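Local atomic coordinates of UDP-N-acetylglucosamine 3-dehydrogenase (Acidithiobacillus ferrooxidans, PDB entry 7BVJ), a protein that catalyses the NAD(+)-dependent oxidation of the glucosamine 3-position of UDP-N-acetylglucosamine to a ketone, a step towards the diamino sugar of lipid A in some species. Residues 127-132 and 229-234; 138-143 and 171-176. All coordinates share one frame; numbering follows the deposited sequence.

Contact 1. Residues 127-132 and 229-234. With F8U ((2R,3R)-2,3-bis(oxidanyl)butane-1,4-disulfonic acid), chain F.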
ATOM      1  N   GLN A 127      -5.020  10.613  -6.358  1.00 24.96           N
ATOM      2  CA  GLN A 127      -6.434  10.960  -6.315  1.00 31.57           C
ATOM      3  C   GLN A 127      -6.764  11.977  -7.393  1.00 24.81           C
ATOM      4  O   GLN A 127      -7.776  11.849  -8.090  1.00 28.84           O
ATOM      5  CB  GLN A 127      -6.810  11.492  -4.929  1.00 31.55           C
ATOM      6  CG  GLN A 127      -8.283  11.902  -4.775  1.00 39.30           C
ATOM      7  CD  GLN A 127      -8.811  11.685  -3.356  1.00 53.51           C
ATOM      8  OE1 GLN A 127      -8.435  10.717  -2.679  1.00 57.60           O
ATOM      9  NE2 GLN A 127      -9.681  12.590  -2.898  1.00 51.55           N
ATOM     10  N   TYR A 128      -5.893  12.975  -7.567  1.00 28.04           N
ATOM     11  CA  TYR A 128      -6.119  13.974  -8.600  1.00 25.13           C
ATOM     12  C   TYR A 128      -6.118  13.345  -9.987  1.00 26.73           C
ATOM     13  O   TYR A 128      -6.958  13.685 -10.834  1.00 23.74           O
ATOM     14  CB  TYR A 128      -5.060  15.072  -8.513  1.00 24.08           C
ATOM     15  CG  TYR A 128      -5.272  16.162  -9.548  1.00 32.66           C
ATOM     16  CD1 TYR A 128      -4.704  16.065 -10.812  1.00 27.34           C
ATOM     17  CD2 TYR A 128      -6.046  17.277  -9.263  1.00 29.94           C
ATOM     18  CE1 TYR A 128      -4.897  17.039 -11.754  1.00 33.71           C
ATOM     19  CE2 TYR A 128      -6.242  18.258 -10.202  1.00 34.94           C
ATOM     20  CZ  TYR A 128      -5.665  18.132 -11.444  1.00 28.18           C
ATOM     21  OH  TYR A 128      -5.851  19.110 -12.381  1.00 38.00           O
ATOM     22  N   LEU A 129      -5.169  12.442 -10.247  1.00 24.20           N
ATOM     23  CA  LEU A 129      -5.068  11.856 -11.582  1.00 25.09           C
ATOM     24  C   LEU A 129      -6.233  10.915 -11.855  1.00 23.83           C
ATOM     25  O   LEU A 129      -6.715  10.821 -12.990  1.00 26.09           O
ATOM     26  CB  LEU A 129      -3.730  11.124 -11.741  1.00 22.49           C
ATOM     27  CG  LEU A 129      -2.514  12.030 -11.905  1.00 21.73           C
ATOM     28  CD1 LEU A 129      -1.252  11.240 -11.712  1.00 23.77           C
ATOM     29  CD2 LEU A 129      -2.569  12.710 -13.277  1.00 22.31           C
ATOM     30  N   ARG A 130      -6.702  10.210 -10.828  1.00 22.52           N
ATOM     31  CA  ARG A 130      -7.894   9.394 -11.011  1.00 27.31           C
ATOM     32  C   ARG A 130      -9.109  10.278 -11.296  1.00 26.84           C
ATOM     33  O   ARG A 130      -9.924   9.952 -12.165  1.00 27.69           O
ATOM     34  CB  ARG A 130      -8.126   8.493  -9.788  1.00 29.43           C
ATOM     35  CG  ARG A 130      -7.065   7.358  -9.628  1.00 29.20           C
ATOM     36  CD  ARG A 130      -7.537   6.249  -8.675  1.00 23.58           C
ATOM     37  NE  ARG A 130      -8.491   5.329  -9.296  1.00 30.36           N
ATOM     38  CZ  ARG A 130      -9.398   4.618  -8.631  1.00 35.52           C
ATOM     39  NH1 ARG A 130      -9.481   4.717  -7.310  1.00 30.73           N
ATOM     40  NH2 ARG A 130     -10.225   3.804  -9.284  1.00 30.52           N
ATOM     41  N   GLN A 131      -9.230  11.417 -10.598  1.00 24.27           N
ATOM     42  CA  GLN A 131     -10.376  12.287 -10.843  1.00 27.25           C
ATOM     43  C   GLN A 131     -10.285  13.016 -12.179  1.00 25.29           C
ATOM     44  O   GLN A 131     -11.312  13.478 -12.685  1.00 27.74           O
ATOM     45  CB  GLN A 131     -10.530  13.295  -9.711  1.00 29.37           C
ATOM     46  CG  GLN A 131     -11.255  12.721  -8.498  1.00 39.91           C
ATOM     47  CD  GLN A 131     -12.768  12.610  -8.692  1.00 54.12           C
ATOM     48  OE1 GLN A 131     -13.273  12.553  -9.826  1.00 50.11           O
ATOM     49  NE2 GLN A 131     -13.502  12.586  -7.577  1.00 52.43           N
ATOM     50  N   ALA A 132      -9.090  13.114 -12.771  1.00 26.02           N
ATOM     51  CA  ALA A 132      -8.967  13.704 -14.103  1.00 24.58           C
ATOM     52  C   ALA A 132      -9.476  12.793 -15.217  1.00 22.54           C
ATOM     53  O   ALA A 132      -9.692  13.282 -16.330  1.00 26.46           O
ATOM     54  CB  ALA A 132      -7.516  14.098 -14.383  1.00 20.73           C
ATOM     55  N   ARG A 229      -0.618  12.933 -23.017  1.00 30.32           N
ATOM     56  CA  ARG A 229      -0.267  13.579 -21.758  1.00 30.42           C
ATOM     57  C   ARG A 229       0.972  12.932 -21.164  1.00 32.87           C
ATOM     58  O   ARG A 229       1.283  11.769 -21.437  1.00 32.59           O
ATOM     59  CB  ARG A 229      -1.395  13.499 -20.724  1.00 28.54           C
ATOM     60  CG  ARG A 229      -2.396  14.606 -20.822  1.00 37.99           C
ATOM     61  CD  ARG A 229      -3.767  14.181 -20.346  1.00 30.32           C
ATOM     62  NE  ARG A 229      -4.815  14.696 -21.235  1.00 35.47           N
ATOM     63  CZ  ARG A 229      -5.080  15.990 -21.430  1.00 44.95           C
ATOM     64  NH1 ARG A 229      -4.382  16.934 -20.800  1.00 47.61           N
ATOM     65  NH2 ARG A 229      -6.049  16.347 -22.269  1.00 47.92           N
ATOM     66  N   TYR A 230       1.656  13.700 -20.324  1.00 28.02           N
ATOM     67  CA  TYR A 230       2.755  13.181 -19.520  1.00 29.39           C
ATOM     68  C   TYR A 230       2.610  13.706 -18.101  1.00 26.53           C
ATOM     69  O   TYR A 230       2.615  14.918 -17.889  1.00 27.82           O
ATOM     70  CB  TYR A 230       4.091  13.583 -20.139  1.00 26.52           C
ATOM     71  CG  TYR A 230       5.311  13.612 -19.242  1.00 31.40           C
ATOM     72  CD1 TYR A 230       5.732  14.799 -18.653  1.00 34.55           C
ATOM     73  CD2 TYR A 230       6.089  12.475 -19.052  1.00 26.50           C
ATOM     74  CE1 TYR A 230       6.868  14.850 -17.864  1.00 36.36           C
ATOM     75  CE2 TYR A 230       7.234  12.514 -18.265  1.00 33.24           C
ATOM     76  CZ  TYR A 230       7.622  13.706 -17.675  1.00 35.23           C
ATOM     77  OH  TYR A 230       8.756  13.761 -16.895  1.00 29.44           O
ATOM     78  N   ALA A 231       2.466  12.809 -17.136  1.00 23.76           N
ATOM     79  CA  ALA A 231       2.376  13.180 -15.729  1.00 22.19           C
ATOM     80  C   ALA A 231       3.661  12.778 -15.012  1.00 25.91           C
ATOM     81  O   ALA A 231       4.098  11.627 -15.106  1.00 20.10           O
ATOM     82  CB  ALA A 231       1.169  12.517 -15.068  1.00 19.73           C
ATOM     83  N   SER A 232       4.266  13.726 -14.302  1.00 17.46           N
ATOM     84  CA  SER A 232       5.422  13.466 -13.456  1.00 23.64           C
ATOM     85  C   SER A 232       5.008  13.717 -12.009  1.00 27.68           C
ATOM     86  O   SER A 232       4.519  14.806 -11.683  1.00 25.78           O
ATOM     87  CB  SER A 232       6.608  14.342 -13.870  1.00 32.76           C
ATOM     88  OG  SER A 232       7.793  13.982 -13.178  1.00 26.72           O
ATOM     89  N   VAL A 233       5.182  12.708 -11.157  1.00 22.87           N
ATOM     90  CA  VAL A 233       4.765  12.745  -9.766  1.00 25.07           C
ATOM     91  C   VAL A 233       6.004  12.561  -8.901  1.00 27.91           C
ATOM     92  O   VAL A 233       6.720  11.556  -9.035  1.00 23.03           O
ATOM     93  CB  VAL A 233       3.730  11.654  -9.454  1.00 25.58           C
ATOM     94  CG1 VAL A 233       3.331  11.703  -7.974  1.00 26.49           C
ATOM     95  CG2 VAL A 233       2.514  11.796 -10.331  1.00 31.04           C
ATOM     96  N   ASP A 234       6.250  13.527  -8.016  1.00 26.32           N
ATOM     97  CA  ASP A 234       7.195  13.390  -6.910  1.00 22.98           C
ATOM     98  C   ASP A 234       6.360  13.119  -5.665  1.00 30.59           C
ATOM     99  O   ASP A 234       5.787  14.043  -5.072  1.00 28.50           O
ATOM    100  CB  ASP A 234       8.036  14.645  -6.741  1.00 24.30           C
ATOM    101  CG  ASP A 234       9.228  14.438  -5.815  1.00 32.93           C
ATOM    102  OD1 ASP A 234       9.193  13.586  -4.870  1.00 28.34           O
ATOM    103  OD2 ASP A 234      10.214  15.162  -6.044  1.00 33.16           O
TER
HETATM  104  C01 F8U F 402      13.534  11.654 -16.328  0.78 37.37           C
HETATM  105  C02 F8U F 402      14.148  12.909 -15.693  0.78 36.43           C
HETATM  106  C03 F8U F 402      13.232  13.919 -15.003  0.78 36.81           C
HETATM  107  C04 F8U F 402      11.768  13.926 -15.399  0.78 37.17           C
HETATM  108  O06 F8U F 402      11.528  16.387 -14.016  0.78 43.53           O
HETATM  109  O07 F8U F 402       9.817  15.859 -15.441  0.78 36.97           O
HETATM  110  O08 F8U F 402      10.206  14.640 -13.340  0.78 38.82           O
HETATM  111  O09 F8U F 402      13.724  15.174 -15.297  0.78 37.04           O
HETATM  112  O10 F8U F 402      15.008  12.507 -14.681  0.78 42.75           O
HETATM  113  O12 F8U F 402      13.621  11.574 -19.140  0.78 35.67           O
HETATM  114  O13 F8U F 402      11.570  11.147 -18.260  0.78 31.44           O
HETATM  115  O14 F8U F 402      12.437  13.431 -17.972  0.78 49.18           O
HETATM  116  S05 F8U F 402      10.792  15.208 -14.534  0.78 45.45           S
HETATM  117  S11 F8U F 402      12.792  11.973 -17.968  0.78 53.49           S
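Leu129 meets Ala231 and Val233 where helix 124-132 lies against the mixed beta-sheet of the C-terminal domain in a Gfo/Idh/MocA oxidoreductase, a helix-on-sheet packing that illustrates how one strand can serve two surroundings. The leucine is directed at the strand and spreads its fork over two residues that are next but one in sequence: CD2 lies 4.1 Å from Ala231 CB, while CD1 comes within 4.0 Å of Val233 CG2. Its CG stands anti to the carbonyl carbon (chi1 -74°), which directs the fork at the strand; from there the two methyls reach separate residues. Leu129 and Val233 pass each other in opposite directions, meeting through Leu129 CD1 and Val233 CG2. No hydrogen bond joins helix and strand here; the contact is apolar and buried, and Phe134 also packs on Leu129.

Ser232 points away from the helix, and with Tyr230 it grips one sulfonate of a bound dihydroxybutane disulfonate. The tyrosine ring has CG anti to the backbone N (chi1 158°), which carries its hydroxyl out to the ligand; O07 lies at the ring edge, near the ring plane. Arg223 completes this pocket, and Tyr243 meets the Tyr230 ring edge-to-face. A phenylalanine in place of Tyr230 would probably leave O07 without its hydroxyl donor, and the sulfonate then held less firmly on that side. The two donors divide the sulfonate between them: Tyr230 OH gives its hydrogen to O07 at 2.8 Å, and Ser232 OG gives its own to O08 at 2.5 Å.

Contact 2. Residues 138-143 and 171-176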
ATOM      1  N   ARG A 138      -0.483   4.376 -21.012  1.00 20.38           N
ATOM      2  CA  ARG A 138       0.164   3.449 -21.925  1.00 21.99           C
ATOM      3  C   ARG A 138       1.523   3.005 -21.411  1.00 18.98           C
ATOM      4  O   ARG A 138       1.936   1.870 -21.680  1.00 18.43           O
ATOM      5  CB  ARG A 138       0.317   4.083 -23.311  1.00 23.53           C
ATOM      6  CG  ARG A 138      -0.918   4.838 -23.792  1.00 29.89           C
ATOM      7  CD  ARG A 138      -2.116   3.914 -23.853  1.00 32.73           C
ATOM      8  NE  ARG A 138      -3.132   4.364 -24.794  1.00 37.29           N
ATOM      9  CZ  ARG A 138      -4.239   3.682 -25.052  1.00 40.94           C
ATOM     10  NH1 ARG A 138      -4.464   2.531 -24.423  1.00 44.10           N
ATOM     11  NH2 ARG A 138      -5.119   4.140 -25.933  1.00 50.01           N
ATOM     12  N   TYR A 139       2.220   3.867 -20.669  1.00 16.81           N
ATOM     13  CA  TYR A 139       3.511   3.503 -20.089  1.00 20.37           C
ATOM     14  C   TYR A 139       3.658   4.119 -18.700  1.00 22.18           C
ATOM     15  O   TYR A 139       3.295   5.279 -18.497  1.00 22.02           O
ATOM     16  CB  TYR A 139       4.641   3.965 -21.023  1.00 23.70           C
ATOM     17  CG  TYR A 139       6.062   3.731 -20.550  1.00 23.17           C
ATOM     18  CD1 TYR A 139       6.531   2.457 -20.272  1.00 20.85           C
ATOM     19  CD2 TYR A 139       6.942   4.792 -20.420  1.00 24.80           C
ATOM     20  CE1 TYR A 139       7.833   2.253 -19.841  1.00 22.42           C
ATOM     21  CE2 TYR A 139       8.227   4.605 -20.000  1.00 21.83           C
ATOM     22  CZ  TYR A 139       8.679   3.332 -19.714  1.00 24.39           C
ATOM     23  OH  TYR A 139       9.989   3.162 -19.307  1.00 19.43           O
ATOM     24  N   LEU A 140       4.179   3.345 -17.735  1.00 20.07           N
ATOM     25  CA  LEU A 140       4.525   3.880 -16.416  1.00 22.42           C
ATOM     26  C   LEU A 140       5.982   3.545 -16.085  1.00 23.17           C
ATOM     27  O   LEU A 140       6.434   2.415 -16.291  1.00 17.29           O
ATOM     28  CB  LEU A 140       3.633   3.336 -15.284  1.00 17.58           C
ATOM     29  CG  LEU A 140       2.127   3.194 -15.397  1.00 24.34           C
ATOM     30  CD1 LEU A 140       1.799   1.894 -16.108  1.00 25.14           C
ATOM     31  CD2 LEU A 140       1.495   3.197 -14.015  1.00 19.18           C
ATOM     32  N   GLU A 141       6.701   4.536 -15.555  1.00 19.70           N
ATOM     33  CA  GLU A 141       8.104   4.430 -15.187  1.00 20.91           C
ATOM     34  C   GLU A 141       8.222   4.931 -13.754  1.00 24.98           C
ATOM     35  O   GLU A 141       7.894   6.086 -13.483  1.00 24.91           O
ATOM     36  CB  GLU A 141       8.954   5.289 -16.119  1.00 19.66           C
ATOM     37  CG  GLU A 141      10.269   4.729 -16.502  1.00 29.41           C
ATOM     38  CD  GLU A 141      10.923   5.540 -17.611  1.00 26.19           C
ATOM     39  OE1 GLU A 141      10.984   6.786 -17.497  1.00 29.98           O
ATOM     40  OE2 GLU A 141      11.373   4.925 -18.597  1.00 27.88           O
ATOM     41  N   ALA A 142       8.688   4.093 -12.831  1.00 19.04           N
ATOM     42  CA  ALA A 142       8.685   4.516 -11.432  1.00 25.68           C
ATOM     43  C   ALA A 142       9.983   4.137 -10.736  1.00 23.61           C
ATOM     44  O   ALA A 142      10.646   3.157 -11.103  1.00 18.53           O
ATOM     45  CB  ALA A 142       7.473   3.942 -10.650  1.00 15.35           C
ATOM     46  N   GLU A 143      10.336   4.945  -9.725  1.00 24.75           N
ATOM     47  CA  GLU A 143      11.489   4.705  -8.856  1.00 26.33           C
ATOM     48  C   GLU A 143      11.086   4.855  -7.392  1.00 24.74           C
ATOM     49  O   GLU A 143      10.527   5.887  -6.998  1.00 24.52           O
ATOM     50  CB  GLU A 143      12.650   5.662  -9.167  1.00 28.05           C
ATOM     51  CG  GLU A 143      13.105   5.657 -10.606  1.00 39.96           C
ATOM     52  CD  GLU A 143      13.905   6.891 -10.949  1.00 47.97           C
ATOM     53  OE1 GLU A 143      15.148   6.871 -10.758  1.00 47.35           O
ATOM     54  OE2 GLU A 143      13.282   7.882 -11.396  1.00 48.13           O
ATOM     55  N   LEU A 171      -3.999  -0.505 -10.780  1.00 26.29           N
ATOM     56  CA  LEU A 171      -5.192   0.303 -10.543  1.00 26.50           C
ATOM     57  C   LEU A 171      -5.430   1.298 -11.674  1.00 24.25           C
ATOM     58  O   LEU A 171      -6.540   1.398 -12.200  1.00 27.43           O
ATOM     59  CB  LEU A 171      -5.073   1.040  -9.209  1.00 30.70           C
ATOM     60  CG  LEU A 171      -6.269   1.902  -8.805  1.00 24.52           C
ATOM     61  CD1 LEU A 171      -7.389   1.015  -8.345  1.00 26.62           C
ATOM     62  CD2 LEU A 171      -5.875   2.878  -7.725  1.00 26.60           C
ATOM     63  N   LEU A 172      -4.401   2.046 -12.051  1.00 26.24           N
ATOM     64  CA  LEU A 172      -4.545   3.023 -13.119  1.00 27.35           C
ATOM     65  C   LEU A 172      -4.880   2.362 -14.442  1.00 23.84           C
ATOM     66  O   LEU A 172      -5.619   2.945 -15.245  1.00 27.93           O
ATOM     67  CB  LEU A 172      -3.269   3.848 -13.257  1.00 24.04           C
ATOM     68  CG  LEU A 172      -2.927   4.614 -11.985  1.00 24.21           C
ATOM     69  CD1 LEU A 172      -1.690   5.458 -12.194  1.00 23.52           C
ATOM     70  CD2 LEU A 172      -4.111   5.475 -11.555  1.00 23.23           C
ATOM     71  N   THR A 173      -4.369   1.151 -14.690  1.00 19.74           N
ATOM     72  CA  THR A 173      -4.674   0.500 -15.959  1.00 21.91           C
ATOM     73  C   THR A 173      -5.942  -0.339 -15.924  1.00 26.69           C
ATOM     74  O   THR A 173      -6.630  -0.459 -16.946  1.00 18.83           O
ATOM     75  CB  THR A 173      -3.511  -0.392 -16.399  1.00 29.08           C
ATOM     76  OG1 THR A 173      -3.210  -1.331 -15.351  1.00 26.72           O
ATOM     77  CG2 THR A 173      -2.268   0.467 -16.739  1.00 21.16           C
ATOM     78  N   GLY A 174      -6.264  -0.947 -14.788  1.00 29.13           N
ATOM     79  CA  GLY A 174      -7.358  -1.899 -14.792  1.00 27.91           C
ATOM     80  C   GLY A 174      -7.073  -3.160 -15.577  1.00 23.81           C
ATOM     81  O   GLY A 174      -8.002  -3.892 -15.917  1.00 20.44           O
ATOM     82  N   ALA A 175      -5.805  -3.450 -15.851  1.00 27.09           N
ATOM     83  CA  ALA A 175      -5.413  -4.579 -16.677  1.00 28.72           C
ATOM     84  C   ALA A 175      -4.683  -5.623 -15.836  1.00 27.58           C
ATOM     85  O   ALA A 175      -4.383  -5.409 -14.656  1.00 25.54           O
ATOM     86  CB  ALA A 175      -4.546  -4.097 -17.846  1.00 25.62           C
ATOM     87  N   GLU A 176      -4.418  -6.778 -16.455  1.00 30.38           N
ATOM     88  CA  GLU A 176      -3.733  -7.896 -15.828  1.00 26.72           C
ATOM     89  C   GLU A 176      -2.395  -8.174 -16.509  1.00 26.50           C
ATOM     90  O   GLU A 176      -2.289  -8.057 -17.735  1.00 27.66           O
ATOM     91  CB  GLU A 176      -4.589  -9.173 -15.873  1.00 31.55           C
ATOM     92  CG  GLU A 176      -5.799  -9.149 -14.959  1.00 34.77           C
ATOM     93  CD  GLU A 176      -7.000  -8.472 -15.610  1.00 42.04           C
ATOM     94  OE1 GLU A 176      -7.182  -8.614 -16.843  1.00 40.96           O
ATOM     95  OE2 GLU A 176      -7.756  -7.782 -14.893  1.00 46.56           O
TER
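Leu140 is the residue through which strand 139-147 reaches the end of helix 157-173, and the residues before and after it show how a strand can meet a helix through few residues while its other residues pair within the sheet. Arg138, at the start, leaves its backbone pointing away from the helix, although its end swings back somewhat nearer without touching. It and Tyr139 both face Phe225 of strand 219-225, a classic beta bulge. Tyr139 also points away from the helix; its ring meets that of Phe225, and its hydroxyl is hydrogen-bonded to Asn208.

Leu140 then turns to the helix. With CG beside the backbone N (chi1 -44°), its fork is directed at the helix end. CD2 approaches Leu172 CD1 at 4.3 Å, whereas CD1 lies 4.4 Å from Thr173 CG2. Thr169, one turn earlier on the same helix, also touches the leucine. Thr173 offers its CG2 methyl to the strand, while its OG1 is bonded to the carbonyl O of Thr169 and weakly receives the amide of Ala175, at 3.4 Å from Ala175 N. Gly174 leaves the helix with a positive phi of 68°.

Further along, Glu141 and Glu143 pair with arginines of strand 219-225: Glu143 makes salt bridges to Arg221 and Arg223, and Glu141 has a long, weak ion pair with Arg223. Ala142, between them, packs on Asp165 of the helix and Leu209 of strand 206-215. Such a layer, with a helix laid over one face of an open mixed sheet, is the architecture of the Gfo/Idh/MocA C-terminal domain.

Overall arrangement
Contacts 1 and 2 are two instances of one principle, helices laid on a shared mixed sheet, with centres about 12 Å apart. Helix 124-132 leads in the chain to strand 139-147, and contact 2 falls within the span that contact 1 brings together. The helices themselves meet through Arg130, whose CD lies 3.9 Å from Leu171 CD2 and whose CG lies 4.0 Å from Leu172 CD2. In the sheet, strand 219-225 runs between strands 139-147 and 229-234, and its Arg223 belongs to the disulfonate pocket. That ligand is bound directly in contact 1 and lies about 12 Å from the Leu140 side chain. NAD binds in the separate Rossmann domain.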